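Local coordinates for signal transduction protein TRAP (Staphylococcus aureus, PDB 4AE5), which probably acts as a phosphorylation-dependent regulator of staphylococcal virulence, leading to activation of the agr system, RNAIII synthesis, toxin expression and biofilm formation, at residues A[19-24]-A[44-49]; A[24-29]-A[35-40]; A[60-63]-A[67-70]; A[104-109]-A[113-118]; A[121-126]-A[161-166]. One frame throughout, in Å; residues are numbered along the deposited sequence.

Contact 1: A[19-24]-A[44-49]; sequences INNPTH and ETVLKS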
# COMPACT_ATOMS: atom_id res chain seq x y z
N ILE A 19 -12.26 -17.23 2.19
CA ILE A 19 -13.53 -17.89 2.55
C ILE A 19 -13.37 -18.86 3.74
O ILE A 19 -14.33 -19.09 4.49
CB ILE A 19 -14.16 -18.58 1.33
CG1 ILE A 19 -14.41 -17.59 0.20
CG2 ILE A 19 -15.48 -19.26 1.70
CD1 ILE A 19 -15.58 -16.65 0.47
N ASN A 20 -12.17 -19.40 3.90
CA ASN A 20 -11.82 -20.17 5.10
C ASN A 20 -11.76 -19.35 6.38
O ASN A 20 -11.87 -19.92 7.46
CB ASN A 20 -10.48 -20.94 4.94
CG ASN A 20 -10.57 -22.08 3.94
OD1 ASN A 20 -9.59 -22.82 3.73
ND2 ASN A 20 -11.73 -22.23 3.31
N ASN A 21 -11.61 -18.04 6.27
CA ASN A 21 -11.34 -17.20 7.47
C ASN A 21 -12.29 -16.03 7.54
O ASN A 21 -11.85 -14.88 7.45
CB ASN A 21 -9.88 -16.71 7.42
CG ASN A 21 -8.88 -17.85 7.56
OD1 ASN A 21 -8.19 -18.25 6.58
ND2 ASN A 21 -8.82 -18.39 8.74
N PRO A 22 -13.59 -16.32 7.67
CA PRO A 22 -14.61 -15.30 7.50
C PRO A 22 -14.61 -14.22 8.65
O PRO A 22 -15.12 -13.11 8.43
CB PRO A 22 -15.91 -16.11 7.50
CG PRO A 22 -15.61 -17.38 8.23
CD PRO A 22 -14.12 -17.55 8.31
N THR A 23 -14.05 -14.54 9.82
CA THR A 23 -13.92 -13.57 10.93
C THR A 23 -12.80 -12.48 10.75
O THR A 23 -12.70 -11.51 11.53
CB THR A 23 -13.72 -14.27 12.29
OG1 THR A 23 -12.47 -14.99 12.30
CG2 THR A 23 -14.94 -15.26 12.65
N HIS A 24 -11.98 -12.66 9.73
CA HIS A 24 -10.90 -11.79 9.40
C HIS A 24 -11.29 -10.94 8.22
O HIS A 24 -11.86 -11.46 7.23
CB HIS A 24 -9.63 -12.57 9.05
CG HIS A 24 -8.92 -13.12 10.27
ND1 HIS A 24 -7.71 -12.65 10.68
CD2 HIS A 24 -9.32 -14.06 11.21
CE1 HIS A 24 -7.36 -13.30 11.82
NE2 HIS A 24 -8.34 -14.18 12.12
N GLU A 44 -3.24 -11.56 15.49
CA GLU A 44 -2.66 -12.60 14.61
C GLU A 44 -3.20 -12.49 13.19
O GLU A 44 -4.37 -12.20 13.01
CB GLU A 44 -2.95 -14.03 15.13
CG GLU A 44 -2.53 -14.28 16.57
CD GLU A 44 -1.08 -13.93 16.87
OE1 GLU A 44 -0.17 -14.19 16.05
OE2 GLU A 44 -0.84 -13.39 17.96
N THR A 45 -2.36 -12.72 12.20
CA THR A 45 -2.82 -12.84 10.80
C THR A 45 -3.13 -14.33 10.46
O THR A 45 -2.56 -15.26 11.08
CB THR A 45 -1.79 -12.28 9.78
OG1 THR A 45 -2.32 -12.45 8.47
CG2 THR A 45 -0.50 -13.05 9.84
N VAL A 46 -4.02 -14.54 9.51
CA VAL A 46 -4.26 -15.89 8.96
C VAL A 46 -3.44 -16.21 7.69
O VAL A 46 -3.57 -17.29 7.11
CB VAL A 46 -5.77 -16.15 8.71
CG1 VAL A 46 -6.51 -16.26 10.04
CG2 VAL A 46 -6.37 -15.07 7.80
N LEU A 47 -2.57 -15.29 7.28
CA LEU A 47 -1.77 -15.49 6.07
C LEU A 47 -0.50 -16.21 6.44
O LEU A 47 -0.02 -16.04 7.56
CB LEU A 47 -1.48 -14.13 5.45
CG LEU A 47 -2.73 -13.39 5.00
CD1 LEU A 47 -2.34 -12.02 4.43
CD2 LEU A 47 -3.45 -14.24 3.96
N LYS A 48 0.04 -17.07 5.56
CA LYS A 48 1.28 -17.83 5.87
C LYS A 48 2.51 -17.28 5.11
O LYS A 48 2.43 -16.99 3.92
CB LYS A 48 1.12 -19.35 5.60
CG LYS A 48 -0.22 -19.93 6.06
CD LYS A 48 -0.06 -21.27 6.80
CE LYS A 48 0.18 -22.47 5.88
NZ LYS A 48 -1.03 -23.34 5.74
N SER A 49 3.62 -17.08 5.81
CA SER A 49 4.70 -16.24 5.23
C SER A 49 4.38 -14.91 4.47
O SER A 49 4.97 -14.61 3.43

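Contact 2: A[24-29]-A[35-40]; sequences HQLFQF and SVIFEE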
# COMPACT_ATOMS: atom_id res chain seq x y z
N HIS A 24 -11.98 -12.66 9.73
CA HIS A 24 -10.90 -11.79 9.40
C HIS A 24 -11.29 -10.94 8.22
O HIS A 24 -11.86 -11.46 7.23
CB HIS A 24 -9.63 -12.57 9.05
CG HIS A 24 -8.92 -13.12 10.27
ND1 HIS A 24 -7.71 -12.65 10.68
CD2 HIS A 24 -9.32 -14.06 11.21
CE1 HIS A 24 -7.36 -13.30 11.82
NE2 HIS A 24 -8.34 -14.18 12.12
N GLN A 25 -10.88 -9.67 8.29
CA GLN A 25 -11.22 -8.68 7.26
C GLN A 25 -10.12 -8.65 6.23
O GLN A 25 -9.19 -7.80 6.28
CB GLN A 25 -11.34 -7.28 7.90
CG GLN A 25 -12.41 -7.16 8.97
CD GLN A 25 -11.82 -7.02 10.39
OE1 GLN A 25 -11.28 -7.98 10.96
NE2 GLN A 25 -11.91 -5.80 10.96
N LEU A 26 -10.25 -9.53 5.24
CA LEU A 26 -9.24 -9.67 4.21
C LEU A 26 -9.74 -8.97 2.94
O LEU A 26 -10.92 -9.04 2.62
CB LEU A 26 -8.95 -11.17 3.97
CG LEU A 26 -8.21 -11.97 5.04
CD1 LEU A 26 -8.61 -13.43 5.02
CD2 LEU A 26 -6.70 -11.93 4.80
N PHE A 27 -8.83 -8.25 2.26
CA PHE A 27 -9.17 -7.48 1.02
C PHE A 27 -8.36 -8.09 -0.15
O PHE A 27 -7.12 -8.12 -0.15
CB PHE A 27 -8.85 -6.00 1.26
CG PHE A 27 -9.70 -5.40 2.38
CD1 PHE A 27 -11.00 -4.97 2.13
CD2 PHE A 27 -9.22 -5.34 3.68
CE1 PHE A 27 -11.80 -4.42 3.15
CE2 PHE A 27 -10.02 -4.81 4.72
CZ PHE A 27 -11.30 -4.34 4.45
N GLN A 28 -9.06 -8.61 -1.12
CA GLN A 28 -8.37 -9.32 -2.23
C GLN A 28 -8.53 -8.54 -3.54
O GLN A 28 -9.63 -7.97 -3.78
CB GLN A 28 -8.99 -10.73 -2.42
CG GLN A 28 -8.28 -11.46 -3.56
CD GLN A 28 -8.75 -12.89 -3.80
OE1 GLN A 28 -9.83 -13.31 -3.35
NE2 GLN A 28 -7.95 -13.62 -4.61
N PHE A 29 -7.45 -8.43 -4.34
CA PHE A 29 -7.49 -7.69 -5.60
C PHE A 29 -6.69 -8.35 -6.69
O PHE A 29 -5.84 -9.19 -6.41
CB PHE A 29 -6.89 -6.28 -5.44
CG PHE A 29 -7.52 -5.50 -4.33
CD1 PHE A 29 -7.10 -5.67 -3.00
CD2 PHE A 29 -8.52 -4.59 -4.60
CE1 PHE A 29 -7.71 -4.99 -1.95
CE2 PHE A 29 -9.12 -3.86 -3.55
CZ PHE A 29 -8.74 -4.09 -2.22
N SER A 35 -2.50 -12.29 -8.26
CA SER A 35 -3.55 -11.84 -7.32
C SER A 35 -2.90 -11.40 -5.99
O SER A 35 -1.83 -11.90 -5.63
CB SER A 35 -4.55 -12.99 -7.09
OG SER A 35 -5.58 -12.52 -6.22
N VAL A 36 -3.55 -10.52 -5.22
CA VAL A 36 -2.98 -9.99 -3.99
C VAL A 36 -4.07 -10.03 -2.88
O VAL A 36 -5.24 -9.70 -3.14
CB VAL A 36 -2.57 -8.48 -4.25
CG1 VAL A 36 -2.07 -7.83 -2.98
CG2 VAL A 36 -1.51 -8.39 -5.32
N ILE A 37 -3.69 -10.41 -1.65
CA ILE A 37 -4.61 -10.27 -0.53
C ILE A 37 -3.90 -9.61 0.71
O ILE A 37 -2.68 -9.86 0.95
CB ILE A 37 -5.29 -11.63 -0.21
CG1 ILE A 37 -6.57 -11.45 0.64
CG2 ILE A 37 -4.32 -12.55 0.52
CD1 ILE A 37 -7.43 -12.70 0.68
N PHE A 38 -4.65 -8.80 1.48
CA PHE A 38 -4.06 -8.21 2.74
C PHE A 38 -5.08 -8.05 3.87
O PHE A 38 -6.31 -8.03 3.60
CB PHE A 38 -3.30 -6.89 2.46
CG PHE A 38 -4.16 -5.77 1.89
CD1 PHE A 38 -4.91 -4.93 2.73
CD2 PHE A 38 -4.20 -5.51 0.50
CE1 PHE A 38 -5.73 -3.90 2.20
CE2 PHE A 38 -4.99 -4.48 -0.03
CZ PHE A 38 -5.75 -3.67 0.80
N GLU A 39 -4.57 -7.95 5.10
CA GLU A 39 -5.38 -7.61 6.25
C GLU A 39 -4.54 -6.73 7.10
O GLU A 39 -3.34 -6.85 7.13
CB GLU A 39 -5.87 -8.85 7.06
CG GLU A 39 -4.77 -9.76 7.56
CD GLU A 39 -5.30 -10.89 8.45
OE1 GLU A 39 -6.41 -10.80 8.98
OE2 GLU A 39 -4.63 -11.88 8.59
N GLU A 40 -5.20 -5.85 7.84
CA GLU A 40 -4.52 -4.95 8.75
C GLU A 40 -5.06 -5.23 10.16
O GLU A 40 -6.28 -5.11 10.40
CB GLU A 40 -4.94 -3.54 8.34
CG GLU A 40 -4.40 -2.40 9.18
CD GLU A 40 -4.66 -1.09 8.42
OE1 GLU A 40 -5.80 -0.55 8.37
OE2 GLU A 40 -3.74 -0.66 7.78
O HOH W 1 -8.65 -9.17 10.14
O HOH W 2 -7.94 -5.71 7.47

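Contact 3: A[60-63]-A[67-70]; sequences GEFS and FYCA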
# COMPACT_ATOMS: atom_id res chain seq x y z
N GLY A 60 -8.36 6.96 6.43
CA GLY A 60 -9.44 6.25 5.69
C GLY A 60 -9.48 4.72 5.86
O GLY A 60 -8.52 4.08 6.37
N GLU A 61 -10.56 4.11 5.43
CA GLU A 61 -10.74 2.67 5.57
C GLU A 61 -10.55 1.95 4.25
O GLU A 61 -10.82 2.51 3.19
CB GLU A 61 -12.13 2.34 6.13
CG GLU A 61 -12.43 3.11 7.41
CD GLU A 61 -11.91 2.40 8.64
OE1 GLU A 61 -12.47 1.32 8.98
OE2 GLU A 61 -10.97 2.91 9.29
N PHE A 62 -10.15 0.68 4.31
CA PHE A 62 -10.09 -0.13 3.09
C PHE A 62 -11.47 -0.53 2.58
O PHE A 62 -12.41 -0.66 3.36
CB PHE A 62 -9.30 -1.43 3.37
CG PHE A 62 -7.88 -1.22 3.69
CD1 PHE A 62 -7.11 -0.38 2.90
CD2 PHE A 62 -7.30 -1.88 4.79
CE1 PHE A 62 -5.77 -0.16 3.18
CE2 PHE A 62 -5.96 -1.64 5.07
CZ PHE A 62 -5.18 -0.80 4.26
N SER A 63 -11.61 -0.77 1.28
CA SER A 63 -12.80 -1.33 0.73
C SER A 63 -12.46 -2.26 -0.46
O SER A 63 -11.60 -1.92 -1.31
CB SER A 63 -13.70 -0.21 0.19
OG SER A 63 -14.73 -0.70 -0.61
N PHE A 67 -9.84 1.16 -6.01
CA PHE A 67 -8.57 0.90 -6.75
C PHE A 67 -7.45 1.27 -5.78
O PHE A 67 -7.55 2.24 -5.04
CB PHE A 67 -8.48 1.85 -7.93
CG PHE A 67 -7.14 1.88 -8.60
CD1 PHE A 67 -6.88 0.99 -9.65
CD2 PHE A 67 -6.14 2.82 -8.22
CE1 PHE A 67 -5.65 1.01 -10.29
CE2 PHE A 67 -4.89 2.81 -8.84
CZ PHE A 67 -4.65 1.91 -9.88
N TYR A 68 -6.40 0.48 -5.75
CA TYR A 68 -5.21 0.83 -4.95
C TYR A 68 -3.97 0.86 -5.83
O TYR A 68 -3.83 0.03 -6.75
CB TYR A 68 -5.00 -0.19 -3.83
CG TYR A 68 -6.10 -0.12 -2.82
CD1 TYR A 68 -7.29 -0.86 -2.96
CD2 TYR A 68 -5.97 0.71 -1.72
CE1 TYR A 68 -8.35 -0.73 -2.06
CE2 TYR A 68 -6.98 0.84 -0.79
CZ TYR A 68 -8.19 0.07 -0.95
OH TYR A 68 -9.21 0.26 -0.04
N CYS A 69 -3.07 1.80 -5.55
CA CYS A 69 -1.70 1.69 -5.99
C CYS A 69 -0.75 1.43 -4.81
O CYS A 69 -0.78 2.20 -3.85
CB CYS A 69 -1.25 2.97 -6.72
SG CYS A 69 0.41 2.80 -7.48
N ALA A 70 0.02 0.36 -4.90
CA ALA A 70 1.10 0.03 -4.00
C ALA A 70 2.41 0.56 -4.59
O ALA A 70 2.82 0.18 -5.72
CB ALA A 70 1.21 -1.47 -3.77

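Contact 4: A[104-109]-A[113-118]; sequences RLLRPA and TYKIYF. With FMT (formic acid), chain E.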
# COMPACT_ATOMS: atom_id res chain seq x y z
N ARG A 104 -1.92 4.69 3.30
CA ARG A 104 -1.07 3.96 4.25
C ARG A 104 0.40 4.13 3.96
O ARG A 104 0.90 3.84 2.81
CB ARG A 104 -1.39 2.44 4.32
CG ARG A 104 -2.80 1.97 4.69
CD ARG A 104 -3.13 2.33 6.17
NE ARG A 104 -4.43 1.77 6.59
CZ ARG A 104 -5.59 2.37 6.40
NH1 ARG A 104 -5.67 3.56 5.78
NH2 ARG A 104 -6.71 1.80 6.85
N LEU A 105 1.14 4.60 4.98
CA LEU A 105 2.58 4.57 4.99
C LEU A 105 3.10 3.37 5.82
O LEU A 105 2.72 3.20 7.01
CB LEU A 105 3.17 5.89 5.48
CG LEU A 105 4.68 5.95 5.65
CD1 LEU A 105 5.31 5.93 4.24
CD2 LEU A 105 5.07 7.26 6.42
N LEU A 106 3.92 2.53 5.20
CA LEU A 106 4.20 1.16 5.74
C LEU A 106 5.69 0.93 5.90
O LEU A 106 6.46 1.07 4.91
CB LEU A 106 3.64 0.07 4.82
CG LEU A 106 2.13 0.23 4.55
CD1 LEU A 106 1.64 -0.79 3.49
CD2 LEU A 106 1.34 0.03 5.87
N ARG A 107 6.10 0.66 7.14
CA ARG A 107 7.52 0.38 7.47
C ARG A 107 7.77 -1.14 7.46
O ARG A 107 7.15 -1.89 8.23
CB ARG A 107 7.89 0.91 8.86
CG ARG A 107 9.34 0.52 9.24
CD ARG A 107 9.56 0.56 10.74
NE ARG A 107 9.52 1.94 11.22
CZ ARG A 107 8.83 2.35 12.28
NH1 ARG A 107 8.11 1.49 13.01
NH2 ARG A 107 8.88 3.63 12.65
N PRO A 108 8.72 -1.60 6.65
CA PRO A 108 8.85 -3.07 6.56
C PRO A 108 9.41 -3.70 7.81
O PRO A 108 10.29 -3.11 8.48
CB PRO A 108 9.81 -3.28 5.38
CG PRO A 108 10.60 -2.00 5.26
CD PRO A 108 9.77 -0.88 5.89
N ALA A 109 8.92 -4.90 8.14
CA ALA A 109 9.50 -5.72 9.25
C ALA A 109 10.91 -6.23 8.85
O ALA A 109 11.86 -6.26 9.67
CB ALA A 109 8.55 -6.88 9.56
N THR A 113 12.74 -1.82 2.12
CA THR A 113 11.87 -1.27 1.04
C THR A 113 10.59 -0.82 1.71
O THR A 113 9.85 -1.63 2.29
CB THR A 113 11.65 -2.28 -0.10
OG1 THR A 113 12.92 -2.62 -0.65
CG2 THR A 113 10.87 -1.67 -1.30
N TYR A 114 10.35 0.48 1.68
CA TYR A 114 9.10 1.04 2.25
C TYR A 114 7.96 0.83 1.27
O TYR A 114 8.22 0.51 0.06
CB TYR A 114 9.32 2.50 2.70
CG TYR A 114 9.92 2.67 4.13
CD1 TYR A 114 11.27 2.47 4.37
CD2 TYR A 114 9.13 3.12 5.19
CE1 TYR A 114 11.82 2.62 5.64
CE2 TYR A 114 9.67 3.30 6.49
CZ TYR A 114 11.01 3.05 6.70
OH TYR A 114 11.58 3.22 7.97
N LYS A 115 6.71 0.89 1.79
CA LYS A 115 5.55 0.74 0.92
C LYS A 115 4.54 1.82 1.24
O LYS A 115 4.36 2.23 2.42
CB LYS A 115 4.99 -0.70 0.94
CG LYS A 115 3.89 -0.95 -0.13
CD LYS A 115 3.74 -2.46 -0.44
CE LYS A 115 3.10 -3.18 0.70
NZ LYS A 115 2.84 -4.61 0.32
N ILE A 116 3.86 2.29 0.19
CA ILE A 116 2.73 3.21 0.36
C ILE A 116 1.53 2.53 -0.36
O ILE A 116 1.71 2.04 -1.49
CB ILE A 116 2.98 4.59 -0.25
CG1 ILE A 116 3.92 5.38 0.70
CG2 ILE A 116 1.61 5.35 -0.46
CD1 ILE A 116 4.53 6.60 -0.02
N TYR A 117 0.36 2.49 0.28
CA TYR A 117 -0.90 2.27 -0.44
C TYR A 117 -1.64 3.59 -0.61
O TYR A 117 -1.91 4.26 0.39
CB TYR A 117 -1.87 1.29 0.29
CG TYR A 117 -1.52 -0.24 0.30
CD1 TYR A 117 -0.51 -0.78 -0.54
CD2 TYR A 117 -2.22 -1.14 1.10
CE1 TYR A 117 -0.21 -2.15 -0.52
CE2 TYR A 117 -1.92 -2.54 1.08
CZ TYR A 117 -0.93 -3.02 0.27
OH TYR A 117 -0.59 -4.38 0.23
N PHE A 118 -2.06 3.90 -1.86
CA PHE A 118 -3.01 4.94 -2.17
C PHE A 118 -4.27 4.25 -2.65
O PHE A 118 -4.24 3.43 -3.59
CB PHE A 118 -2.50 5.95 -3.21
CG PHE A 118 -1.61 7.04 -2.65
CD1 PHE A 118 -2.10 8.01 -1.73
CD2 PHE A 118 -0.24 7.10 -3.02
CE1 PHE A 118 -1.26 9.06 -1.28
CE2 PHE A 118 0.58 8.14 -2.58
CZ PHE A 118 0.06 9.07 -1.62
C FMT E . 1.05 -4.90 -3.14
O1 FMT E . 1.23 -4.75 -1.92
O2 FMT E . 1.95 -5.62 -3.84

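Contact 5: A[121-126]-A[161-166]; sequences ADRHAY and YLYPIK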
# COMPACT_ATOMS: atom_id res chain seq x y z
N ALA A 121 -11.09 6.13 -5.82
CA ALA A 121 -12.35 5.67 -6.49
C ALA A 121 -12.06 4.71 -7.65
O ALA A 121 -12.70 3.67 -7.79
CB ALA A 121 -13.18 6.89 -7.02
N ASP A 122 -11.12 5.09 -8.51
CA ASP A 122 -10.74 4.26 -9.66
C ASP A 122 -9.34 4.56 -10.15
O ASP A 122 -8.68 5.44 -9.65
CB ASP A 122 -11.79 4.43 -10.85
CG ASP A 122 -11.91 5.86 -11.36
OD1 ASP A 122 -10.99 6.66 -11.26
OD2 ASP A 122 -12.94 6.18 -12.05
N ARG A 123 -8.91 3.88 -11.20
CA ARG A 123 -7.58 4.05 -11.69
C ARG A 123 -7.35 5.42 -12.20
O ARG A 123 -6.26 5.96 -11.97
CB ARG A 123 -7.32 3.07 -12.83
CG ARG A 123 -5.93 3.22 -13.41
CD ARG A 123 -5.83 2.21 -14.53
NE ARG A 123 -4.99 2.72 -15.55
CZ ARG A 123 -5.46 3.15 -16.72
NH1 ARG A 123 -6.76 3.09 -16.99
NH2 ARG A 123 -4.62 3.62 -17.62
N HIS A 124 -8.34 5.98 -12.92
CA HIS A 124 -8.11 7.30 -13.48
C HIS A 124 -7.83 8.34 -12.40
O HIS A 124 -7.02 9.25 -12.61
CB HIS A 124 -9.25 7.77 -14.37
CG HIS A 124 -9.30 7.10 -15.73
ND1 HIS A 124 -8.27 6.40 -16.25
CD2 HIS A 124 -10.28 7.13 -16.72
CE1 HIS A 124 -8.58 5.97 -17.49
NE2 HIS A 124 -9.82 6.42 -17.78
N ALA A 125 -8.58 8.28 -11.30
CA ALA A 125 -8.46 9.26 -10.23
C ALA A 125 -7.04 9.24 -9.65
O ALA A 125 -6.48 10.28 -9.31
CB ALA A 125 -9.47 8.98 -9.12
N TYR A 126 -6.50 8.04 -9.50
CA TYR A 126 -5.13 7.89 -8.96
C TYR A 126 -4.14 8.48 -10.01
O TYR A 126 -3.23 9.20 -9.66
CB TYR A 126 -4.81 6.44 -8.61
CG TYR A 126 -3.32 6.32 -8.25
CD1 TYR A 126 -2.84 6.88 -7.06
CD2 TYR A 126 -2.41 5.78 -9.18
CE1 TYR A 126 -1.48 6.78 -6.73
CE2 TYR A 126 -1.04 5.72 -8.90
CZ TYR A 126 -0.59 6.21 -7.68
OH TYR A 126 0.74 6.15 -7.42
N TYR A 161 -0.38 -1.91 -9.53
CA TYR A 161 -1.83 -1.53 -9.46
C TYR A 161 -2.70 -2.72 -9.00
O TYR A 161 -2.48 -3.84 -9.44
CB TYR A 161 -2.35 -1.06 -10.82
CG TYR A 161 -1.91 0.31 -11.29
CD1 TYR A 161 -1.01 1.10 -10.57
CD2 TYR A 161 -2.42 0.82 -12.51
CE1 TYR A 161 -0.65 2.39 -11.01
CE2 TYR A 161 -2.05 2.07 -12.99
CZ TYR A 161 -1.18 2.85 -12.25
OH TYR A 161 -0.83 4.10 -12.73
N LEU A 162 -3.67 -2.47 -8.12
CA LEU A 162 -4.60 -3.45 -7.51
C LEU A 162 -6.03 -3.07 -7.89
O LEU A 162 -6.56 -2.01 -7.47
CB LEU A 162 -4.48 -3.49 -5.97
CG LEU A 162 -3.11 -3.61 -5.32
CD1 LEU A 162 -3.23 -3.84 -3.78
CD2 LEU A 162 -2.24 -4.74 -5.81
N TYR A 163 -6.64 -3.89 -8.76
CA TYR A 163 -8.04 -3.68 -9.19
C TYR A 163 -9.05 -4.52 -8.39
O TYR A 163 -8.74 -5.65 -8.00
CB TYR A 163 -8.23 -3.99 -10.71
CG TYR A 163 -7.35 -3.19 -11.64
CD1 TYR A 163 -6.05 -3.56 -11.84
CD2 TYR A 163 -7.82 -2.05 -12.29
CE1 TYR A 163 -5.20 -2.84 -12.65
CE2 TYR A 163 -6.97 -1.32 -13.12
CZ TYR A 163 -5.65 -1.73 -13.26
OH TYR A 163 -4.78 -1.08 -14.14
N PRO A 164 -10.27 -3.99 -8.12
CA PRO A 164 -11.28 -4.81 -7.42
C PRO A 164 -11.69 -6.00 -8.21
O PRO A 164 -11.68 -5.96 -9.49
CB PRO A 164 -12.51 -3.89 -7.35
CG PRO A 164 -11.95 -2.51 -7.44
CD PRO A 164 -10.82 -2.65 -8.45
N ILE A 165 -12.08 -7.06 -7.51
CA ILE A 165 -12.45 -8.30 -8.18
C ILE A 165 -13.92 -8.17 -8.63
O ILE A 165 -14.78 -7.75 -7.83
CB ILE A 165 -12.40 -9.54 -7.25
CG1 ILE A 165 -11.11 -9.63 -6.41
CG2 ILE A 165 -12.67 -10.80 -8.07
CD1 ILE A 165 -9.90 -9.95 -7.24
N LYS A 166 -14.17 -8.55 -9.88
CA LYS A 166 -15.50 -8.66 -10.47
C LYS A 166 -16.00 -10.10 -10.33
O LYS A 166 -16.77 -10.40 -9.41
CB LYS A 166 -15.46 -8.28 -11.95

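Contact 1: A[19-24]-A[44-49]
Val-46 packs against Asn-21 and His-24, so that one branched side chain joins the turn after helix 11-20 to the loop that follows strand 35-41. The apolar part of the contact centres on a CH-pi approach: Val-46 CG1 stands over the middle of the His-24 ring, 3.5 Å from the centroid and only 13° off the ring normal. With CG1 beside the backbone N (chi1 -70°), Val-46 turns this methyl to the imidazole face and brings CB and CG2 up to the flat end of Asn-21, which arrives from the opposite direction; Asn-21 CG lies 3.7 Å from Val-46 CB. Both facing residues are set by a type I beta turn from Asn-21 to His-24, entered where the chain leaves helical geometry and closed by His-24 N bonding to Asn-21 O at 3.2 Å. Glu-44 O lies in the plane of the His-24 ring at its edge, 3.4 Å from CE1. Within 44-49, an ST turn bonds Leu-47 N to Thr-45 OG1 (3.1 Å, 166°). His-24 ND1 is hydrogen-bonded to Glu-39 OE1 of strand 35-41, while Glu-39 OE2 accepts from Val-46 N.

Contact 2: A[24-29]-A[35-40]
Phe-38 sets one ring face against Phe-27 CB and lies beside Phe-29 on one face of the strands. Its CG sits between the backbone N and the carbonyl carbon (chi1 61°), swinging the ring toward strand 27-30: Phe-27 CB is 4.1 Å from the ring centroid, and Phe-29 CE1 reaches Phe-38 CE2 at 3.4 Å. The Phe-29 and Phe-38 planes are 13° apart but barely overlap. On the other face, the extended Gln-28 chain carries NE2 to Ser-35 OG (3.1 Å), with the oxygen near the amide plane, while Ile-37 CD1 packs on Leu-26 CB. Glu-39 shares the chi1 setting of Phe-38 (57°), and its OE1 accepts a hydrogen bond from His-24 ND1 through the syn lone pair at 2.8 Å, almost in the ring plane. OE2 turns to the 44-49 loop, accepting from Val-46 N; Thr-45 OG1 is doubtfully close. Backbone bonds pair Phe-27 with Phe-38 and Phe-29 with Val-36 in an antiparallel beta hairpin of the barrel, with its aromatic cluster.

Contact 3: A[60-63]-A[67-70]
Loop 60-63 runs past strand 67-70 without pairing with it: the nearest CA atoms, Ser-63 to Phe-67, are 8.9 Å apart, too far for a beta bridge. The gap is spanned by Tyr-68, whose ring reaches the loop end-on with its hydroxyl leading. There Ser-63 N donates to Tyr-68 OH at 2.9 Å and 161°, so a backbone N-H is satisfied by a side chain. The same oxygen lies 3.3 Å from Phe-62 CA and close to the plane of the Phe-62 ring at its edge. Phe-62 CG beside the backbone N (chi1 -65°) brings CD1 to within 3.9 Å of Tyr-68 CE2; the two ring planes are 68° apart. Ser-63 O lies at the other side of the tyrosine, in the ring plane near CE1. Further out, Phe-62 meets Phe-38 edge-to-face and Arg-104 in a cation-pi contact, while Tyr-68 also packs on Phe-29. Here a strand tyrosine hydrogen-bonds the backbone of the loop leading into its own strand, in the antiparallel beta-barrel of this TRAP-family protein.

Contact 4: A[104-109]-A[113-118]
Arg-104 and Tyr-117 exchange two backbone hydrogen bonds, Arg-104 N to Tyr-117 O and Tyr-117 N to Arg-104 O, each 2.9 Å long. Leu-106 and Lys-115 form the second such pair, its shorter bond running from Leu-106 N to Lys-115 O at 2.8 Å. Between them Leu-105 and Ile-116 make a non-hydrogen-bonded pair, CD1 of the leucine against CG1 of the isoleucine at 3.8 Å, on the face covered by helix 80-88. These bonds build the beta hairpin of strands 100-108 and 114-120, neighbours in the eight-stranded antiparallel barrel. Near the turn the contact is aromatic: Pro-108 CD sits over the centre of the Tyr-114 ring, 3.9 Å from its centroid, in a CH-pi contact 6° off the normal. Arg-107 runs alongside the same ring, its CG 3.7 Å from Tyr-114 OH; Glu-84 binds both the hydroxyl and the guanidinium. On the sheet face away from Leu-105 and Ile-116, Lys-115, bent at chi3 (71°), brings NZ to O1 of a formic acid molecule at 2.8 Å. Tyr-117 OH donates to this O1, which lies in the Tyr-117 ring plane, at the edge. Tyr-8 and Arg-160 also bind the formic acid, probably from the crystallisation liquor.

Contact 5: A[121-126]-A[161-166]
The start of helix 123-131 passes strand 161-164 with Arg-123 and Tyr-163 nearest, their CA atoms 8.1 Å apart, so the meeting is left to long side chains. Arg-123 leaves the helix with CG anti to the backbone N (chi1 179°) and extends past the ends of Tyr-161 and Tyr-163, touching both. Its CD touches Tyr-163 OH at 3.5 Å, near the plane of that ring, and its NE lies 4.0 Å from Tyr-161 CE2, edge against edge, the guanidinium and the Tyr-161 ring being 50° apart. Tyr-126, one turn on, brings CE2 to Tyr-161 CE1, also at 4.0 Å. Polar ends are tied elsewhere: Glu-127 takes the Arg-123 guanidinium in a salt bridge and is hydrogen-bonded to Tyr-161 OH, while Tyr-126 OH pairs with Glu-159. Phe-67 on the neighbouring strand meets both Tyr-161 and Tyr-163 edge-to-face. At the helix start Asp-122 OD1 accepts from Ala-125 N (2.9 Å, 158°). This is a side-chain N-capped helix packed by its first turn against the outside of a beta-barrel strand.

Contacts 2 and 4 are buried hairpins of one barrel, knit by backbone bonds; contacts 3 and 5 are partly buried and depend on side chains, and contact 1 lies at the surface. Contact 2 is nested in the chain loop closed by contact 1: they share His-24, and Glu-39 ties them together. Inside the barrel, aromatic rings of contacts 2, 3 and 4 meet, while Glu-40 of contact 2 forms a salt bridge with Arg-104 of contact 4. Strand 67-73 links contacts 3, 4 and 5, pairing with 114-120 and 158-164. Contacts 1 and 5, about 24 Å apart between centres, each join a helical region to other elements without direct hydrogen bonds between their segments.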